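Local coordinates for protein CurM Sulfotransferase (Moorea producta, PDB 4GBM) that probably transfers a sulfonate group from PAPS to an intermediate of the curacin polyketide pathway, and is seen here with the nucleotide product PAP bound, at residues A[230-233]-A[234-237]; A[206-209]-A[210-213]. The protein carries 2 engineered substitutions. One frame throughout, in Å; residues are numbered along the deposited sequence.

Contact 1 (A[230-233]-A[234-237]); sequences QVLS and QLCD
Between Q230-S233 and Q234-D237 the backbone runs through two continuous turns of alpha-helix, each carbonyl of the first four residues receiving the N-H four places on. These i to i+4 bonds are of even quality: the longest pairs, Q234 N to Q230 O and D237 N to S233 O, measure 3.1 Å, and C236 N to L232 O is the shortest at 2.8 Å. On the exposed side the glutamines Q230 and Q234 lie alongside each other, pointing the same way. In the modelled conformer of Q230, one of two, their terminal amide planes are nearly parallel, 6° apart, one lying over the other with an offset, and Q234 NE2 touches the methylene Q230 CG at 3.6 Å. Q230 reaches this place with CG anti to its N (chi1 176°), whereas Q234 has CG beside its own N (chi1 -68°), which brings Q234 CG to 3.3 Å from Q230 O. The Q230 amide has its polar partner elsewhere: K227 NZ hydrogen-bonds to OE1. One turn further, a water joins the side chains of S233 and D237, lying 2.6 Å from S233 OG and donating to D237 OD2 at 3.0 Å, a solvent bridge spanning i to i+4. The other face is apolar. L232 and L235 meet loosely through methyls, CD2 to CD2 at 4.3 Å, and mostly serve contacts beyond the helix: V231 and L235 lie on I219 of strand 216-220, L235 also on H217, while L232 and C236 pack against L247 in the loop that follows. This is a textbook amphipathic helix, 228-239, laid by V231 and L235 against strand 216-220, an outermost strand of the parallel sheet in the P-loop-type sulfotransferase fold, with L232 and C236 covered by the following loop.

Contact 2 (A[206-209]-A[210-213]); sequences NFLS and QLEP
L211 touches F207 and L208 at the end of helix 189-208, and its side chain carries the apolar part of the contact. CB starts 3.8 Å from L208 O, the carbonyl that also accepts the L211 N-H. With CG beside the backbone N (chi1 -55°), the chain turns over the last helical residues, and CG comes 3.8 Å from F207 O. From there CD1 continues to the F207 ring, 3.7 Å from CZ and with CE2 almost as near, meeting the ring obliquely; the same methyl is 4.2 Å from L208 CD2. F207 is also held edge-to-face by Y159 of strand 158-163, and L208 and L211 both lie on that tyrosine, so the group faces the sheet, with helix 144-153 at its flank.

The backbone bonds here differ from those of a regular helix. Q210 N reaches F207 O, and L211 N reaches L208 O at 3.0 Å, each spanning three residues instead of four. Both N-H groups approach from above the carbonyl plane, by 65° in the second case. L208 O has a second donor in Q216 NE2. On the outer side, a chi1 of 76° puts S209 OG between the backbone N and the carbonyl carbon, where it hydrogen-bonds N206 O at 2.8 Å. N206 O also takes a hydrogen from a water, which in turn accepts one from Q210 NE2. Another water donates to both S209 O and L211 O, bridging the turn on its solvent side. A type I beta turn, L208 to L211, thus leads the chain out of helix 189-208 on its way to strand 216-220 of the parallel sheet.

How the contacts relate
Both contacts are local and belong to the same sulfotransferase fold, in series along the chain: contact 2 comes first, strand 216-220 and the short helix 221-226 follow, then helix 228-239, which carries contact 1. Their centres are about 21 Å apart and they do not touch. Contact 1 is half buried, with leucine, valine and cysteine turned inward and glutamine, serine and aspartate outward, on a regular four-residue bonding pattern. Contact 2 is mainly a surface site where a helix gives way to a turn, with three-residue bonds and two bridging waters against the one of contact 1. Strand 158-163 backs contact 2, the outermost strand 216-220 contact 1.

Contact 1 (A[230-233]-A[234-237])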
ATOM      1  N   GLN A 230      -8.721  13.075  13.248  1.00 12.95           N
ATOM      2  CA  GLN A 230      -9.703  12.090  13.710  0.60 12.98           C
ATOM      3  C   GLN A 230      -9.388  10.696  13.171  1.00 11.82           C
ATOM      4  O   GLN A 230      -9.413   9.716  13.918  1.00 11.92           O
ATOM      5  CB  GLN A 230     -11.124  12.514  13.312  0.60 14.26           C
ATOM      6  CG  GLN A 230     -12.219  11.513  13.670  0.60 17.89           C
ATOM      7  CD  GLN A 230     -13.578  11.916  13.127  0.60 22.47           C
ATOM      8  OE1 GLN A 230     -14.021  11.406  12.099  0.60 25.92           O
ATOM      9  NE2 GLN A 230     -14.242  12.839  13.810  0.60 25.77           N
ATOM     10  N   VAL A 231      -9.081  10.608  11.877  1.00 10.47           N
ATOM     11  CA  VAL A 231      -8.781   9.319  11.262  1.00  9.62           C
ATOM     12  C   VAL A 231      -7.552   8.682  11.899  1.00  9.90           C
ATOM     13  O   VAL A 231      -7.572   7.501  12.253  1.00  9.88           O
ATOM     14  CB  VAL A 231      -8.604   9.448   9.731  1.00  9.23           C
ATOM     15  CG1 VAL A 231      -8.025   8.169   9.125  1.00 11.36           C
ATOM     16  CG2 VAL A 231      -9.934   9.813   9.091  1.00 10.68           C
ATOM     17  N   LEU A 232      -6.498   9.475  12.065  1.00  9.68           N
ATOM     18  CA  LEU A 232      -5.243   8.950  12.595  1.00  9.97           C
ATOM     19  C   LEU A 232      -5.336   8.617  14.083  1.00 10.57           C
ATOM     20  O   LEU A 232      -4.709   7.662  14.536  1.00 11.30           O
ATOM     21  CB  LEU A 232      -4.076   9.907  12.302  1.00 10.59           C
ATOM     22  CG  LEU A 232      -3.641   9.972  10.834  1.00 13.63           C
ATOM     23  CD1 LEU A 232      -2.876  11.269  10.572  1.00 17.85           C
ATOM     24  CD2 LEU A 232      -2.815   8.758  10.453  1.00 17.83           C
ATOM     25  N   SER A 233      -6.140   9.375  14.830  1.00 11.36           N
ATOM     26  CA  SER A 233      -6.343   9.082  16.249  1.00 12.44           C
ATOM     27  C   SER A 233      -7.057   7.741  16.424  1.00 11.75           C
ATOM     28  O   SER A 233      -6.660   6.921  17.258  1.00 12.71           O
ATOM     29  CB  SER A 233      -7.122  10.206  16.939  1.00 13.18           C
ATOM     30  OG  SER A 233      -7.271   9.931  18.318  1.00 19.11           O
ATOM     31  N   GLN A 234      -8.094   7.515  15.618  1.00 11.64           N
ATOM     32  CA  GLN A 234      -8.821   6.247  15.639  1.00 11.81           C
ATOM     33  C   GLN A 234      -7.948   5.085  15.165  1.00 10.61           C
ATOM     34  O   GLN A 234      -8.052   3.970  15.692  1.00 11.90           O
ATOM     35  CB  GLN A 234     -10.106   6.347  14.810  1.00 12.91           C
ATOM     36  CG  GLN A 234     -11.140   7.283  15.435  1.00 16.81           C
ATOM     37  CD  GLN A 234     -12.427   7.401  14.628  1.00 25.90           C
ATOM     38  OE1 GLN A 234     -12.656   6.652  13.679  1.00 31.60           O
ATOM     39  NE2 GLN A 234     -13.275   8.351  15.011  1.00 30.11           N
ATOM     40  N   LEU A 235      -7.092   5.344  14.176  1.00  9.82           N
ATOM     41  CA  LEU A 235      -6.139   4.332  13.699  1.00  9.39           C
ATOM     42  C   LEU A 235      -5.126   3.978  14.793  1.00  9.84           C
ATOM     43  O   LEU A 235      -4.781   2.805  14.976  1.00 10.63           O
ATOM     44  CB  LEU A 235      -5.423   4.808  12.428  1.00  9.16           C
ATOM     45  CG  LEU A 235      -4.349   3.865  11.872  1.00  9.57           C
ATOM     46  CD1 LEU A 235      -4.961   2.512  11.505  1.00 10.21           C
ATOM     47  CD2 LEU A 235      -3.665   4.499  10.676  1.00  9.39           C
ATOM     48  N   CYS A 236      -4.656   4.991  15.513  1.00 10.79           N
ATOM     49  CA  CYS A 236      -3.715   4.762  16.619  1.00 11.11           C
ATOM     50  C   CYS A 236      -4.330   3.866  17.689  1.00 11.67           C
ATOM     51  O   CYS A 236      -3.657   2.979  18.218  1.00 13.17           O
ATOM     52  CB  CYS A 236      -3.247   6.083  17.235  1.00 11.96           C
ATOM     53  SG  CYS A 236      -1.976   6.913  16.255  1.00 15.25           S
ATOM     54  N   ASP A 237      -5.605   4.087  18.004  1.00 11.31           N
ATOM     55  CA  ASP A 237      -6.305   3.234  18.972  1.00 12.20           C
ATOM     56  C   ASP A 237      -6.369   1.791  18.477  1.00 11.93           C
ATOM     57  O   ASP A 237      -6.141   0.858  19.249  1.00 12.64           O
ATOM     58  CB  ASP A 237      -7.712   3.761  19.278  1.00 12.86           C
ATOM     59  CG  ASP A 237      -7.696   5.106  20.000  1.00 20.56           C
ATOM     60  OD1 ASP A 237      -6.678   5.446  20.638  1.00 23.15           O
ATOM     61  OD2 ASP A 237      -8.718   5.824  19.933  1.00 26.07           O
TER
HETATM   62  O   HOH W   1      -9.449   8.541  18.885  1.00 30.36           O

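Contact 2 (A[206-209]-A[210-213])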
ATOM      1  N   ASN A 206     -13.812  -9.967   0.521  1.00  9.36           N
ATOM      2  CA  ASN A 206     -13.867 -11.423   0.685  1.00  9.76           C
ATOM      3  C   ASN A 206     -12.855 -11.932   1.708  1.00 10.40           C
ATOM      4  O   ASN A 206     -13.183 -12.761   2.556  1.00 12.13           O
ATOM      5  CB  ASN A 206     -13.655 -12.131  -0.659  1.00  9.88           C
ATOM      6  CG  ASN A 206     -14.826 -11.952  -1.617  1.00 11.95           C
ATOM      7  OD1 ASN A 206     -15.896 -11.485  -1.234  1.00 15.54           O
ATOM      8  ND2 ASN A 206     -14.616 -12.319  -2.876  1.00 13.10           N
ATOM      9  N   PHE A 207     -11.625 -11.437   1.611  1.00  9.43           N
ATOM     10  CA  PHE A 207     -10.547 -11.837   2.506  1.00  9.47           C
ATOM     11  C   PHE A 207     -10.843 -11.441   3.958  1.00  9.54           C
ATOM     12  O   PHE A 207     -10.759 -12.266   4.876  1.00 10.42           O
ATOM     13  CB  PHE A 207      -9.243 -11.210   2.003  1.00  9.10           C
ATOM     14  CG  PHE A 207      -8.089 -11.325   2.946  1.00  9.12           C
ATOM     15  CD1 PHE A 207      -7.463 -12.555   3.167  1.00  9.49           C
ATOM     16  CD2 PHE A 207      -7.591 -10.192   3.576  1.00 10.35           C
ATOM     17  CE1 PHE A 207      -6.376 -12.661   4.029  1.00 11.05           C
ATOM     18  CE2 PHE A 207      -6.500 -10.283   4.445  1.00 10.62           C
ATOM     19  CZ  PHE A 207      -5.891 -11.524   4.669  1.00 10.74           C
ATOM     20  N   LEU A 208     -11.227 -10.186   4.148  1.00  9.27           N
ATOM     21  CA  LEU A 208     -11.462  -9.674   5.493  1.00  9.62           C
ATOM     22  C   LEU A 208     -12.705 -10.259   6.149  1.00 10.16           C
ATOM     23  O   LEU A 208     -12.790 -10.307   7.384  1.00 10.46           O
ATOM     24  CB  LEU A 208     -11.511  -8.145   5.492  1.00  9.02           C
ATOM     25  CG  LEU A 208     -10.197  -7.433   5.153  1.00  9.88           C
ATOM     26  CD1 LEU A 208     -10.414  -5.939   5.210  1.00 11.56           C
ATOM     27  CD2 LEU A 208      -9.061  -7.837   6.093  1.00 11.53           C
ATOM     28  N   SER A 209     -13.655 -10.726   5.340  1.00 10.75           N
ATOM     29  CA  SER A 209     -14.880 -11.311   5.882  1.00 11.46           C
ATOM     30  C   SER A 209     -14.593 -12.555   6.726  1.00 11.30           C
ATOM     31  O   SER A 209     -15.391 -12.919   7.593  1.00 11.62           O
ATOM     32  CB  SER A 209     -15.880 -11.639   4.769  1.00 12.56           C
ATOM     33  OG  SER A 209     -15.502 -12.801   4.054  1.00 15.32           O
ATOM     34  N   GLN A 210     -13.446 -13.182   6.473  1.00 10.92           N
ATOM     35  CA  GLN A 210     -13.034 -14.400   7.179  1.00 11.40           C
ATOM     36  C   GLN A 210     -12.203 -14.132   8.435  1.00 11.82           C
ATOM     37  O   GLN A 210     -11.906 -15.061   9.187  1.00 13.37           O
ATOM     38  CB  GLN A 210     -12.225 -15.307   6.244  1.00 12.87           C
ATOM     39  CG  GLN A 210     -12.964 -15.762   5.000  1.00 13.68           C
ATOM     40  CD  GLN A 210     -12.368 -17.023   4.394  1.00 17.23           C
ATOM     41  OE1 GLN A 210     -11.537 -17.700   5.010  1.00 20.86           O
ATOM     42  NE2 GLN A 210     -12.808 -17.353   3.189  1.00 19.18           N
ATOM     43  N   LEU A 211     -11.810 -12.879   8.649  1.00 11.21           N
ATOM     44  CA  LEU A 211     -10.928 -12.547   9.776  1.00 11.70           C
ATOM     45  C   LEU A 211     -11.678 -11.879  10.918  1.00 12.14           C
ATOM     46  O   LEU A 211     -12.742 -11.289  10.715  1.00 12.83           O
ATOM     47  CB  LEU A 211      -9.761 -11.656   9.320  1.00 12.72           C
ATOM     48  CG  LEU A 211      -8.910 -12.190   8.159  1.00 14.00           C
ATOM     49  CD1 LEU A 211      -7.698 -11.301   7.931  1.00 16.74           C
ATOM     50  CD2 LEU A 211      -8.456 -13.615   8.411  1.00 14.45           C
ATOM     51  N   GLU A 212     -11.114 -11.960  12.121  1.00 13.32           N
ATOM     52  CA  GLU A 212     -11.722 -11.323  13.283  1.00 14.84           C
ATOM     53  C   GLU A 212     -11.947  -9.833  13.023  1.00 13.91           C
ATOM     54  O   GLU A 212     -11.052  -9.154  12.507  1.00 12.83           O
ATOM     55  CB  GLU A 212     -10.838 -11.488  14.519  1.00 15.81           C
ATOM     56  CG  GLU A 212     -10.709 -12.915  15.028  1.00 21.44           C
ATOM     57  CD  GLU A 212      -9.514 -13.672  14.450  1.00 27.12           C
ATOM     58  OE1 GLU A 212      -9.064 -13.373  13.316  1.00 24.17           O
ATOM     59  OE2 GLU A 212      -9.030 -14.593  15.141  1.00 29.84           O
ATOM     60  N   PRO A 213     -13.142  -9.314  13.371  1.00 14.57           N
ATOM     61  CA  PRO A 213     -13.369  -7.869  13.256  1.00 14.26           C
ATOM     62  C   PRO A 213     -12.294  -7.072  13.995  1.00 13.99           C
ATOM     63  O   PRO A 213     -11.954  -5.946  13.600  1.00 13.12           O
ATOM     64  CB  PRO A 213     -14.730  -7.677  13.932  1.00 16.13           C
ATOM     65  CG  PRO A 213     -15.434  -8.965  13.694  1.00 17.72           C
ATOM     66  CD  PRO A 213     -14.381 -10.041  13.722  1.00 15.92           C
TER
HETATM   67  O   HOH W   2     -14.339 -15.362   1.488  1.00 22.75           O
HETATM   68  O   HOH W   3     -15.222 -11.658   9.997  1.00 16.09           O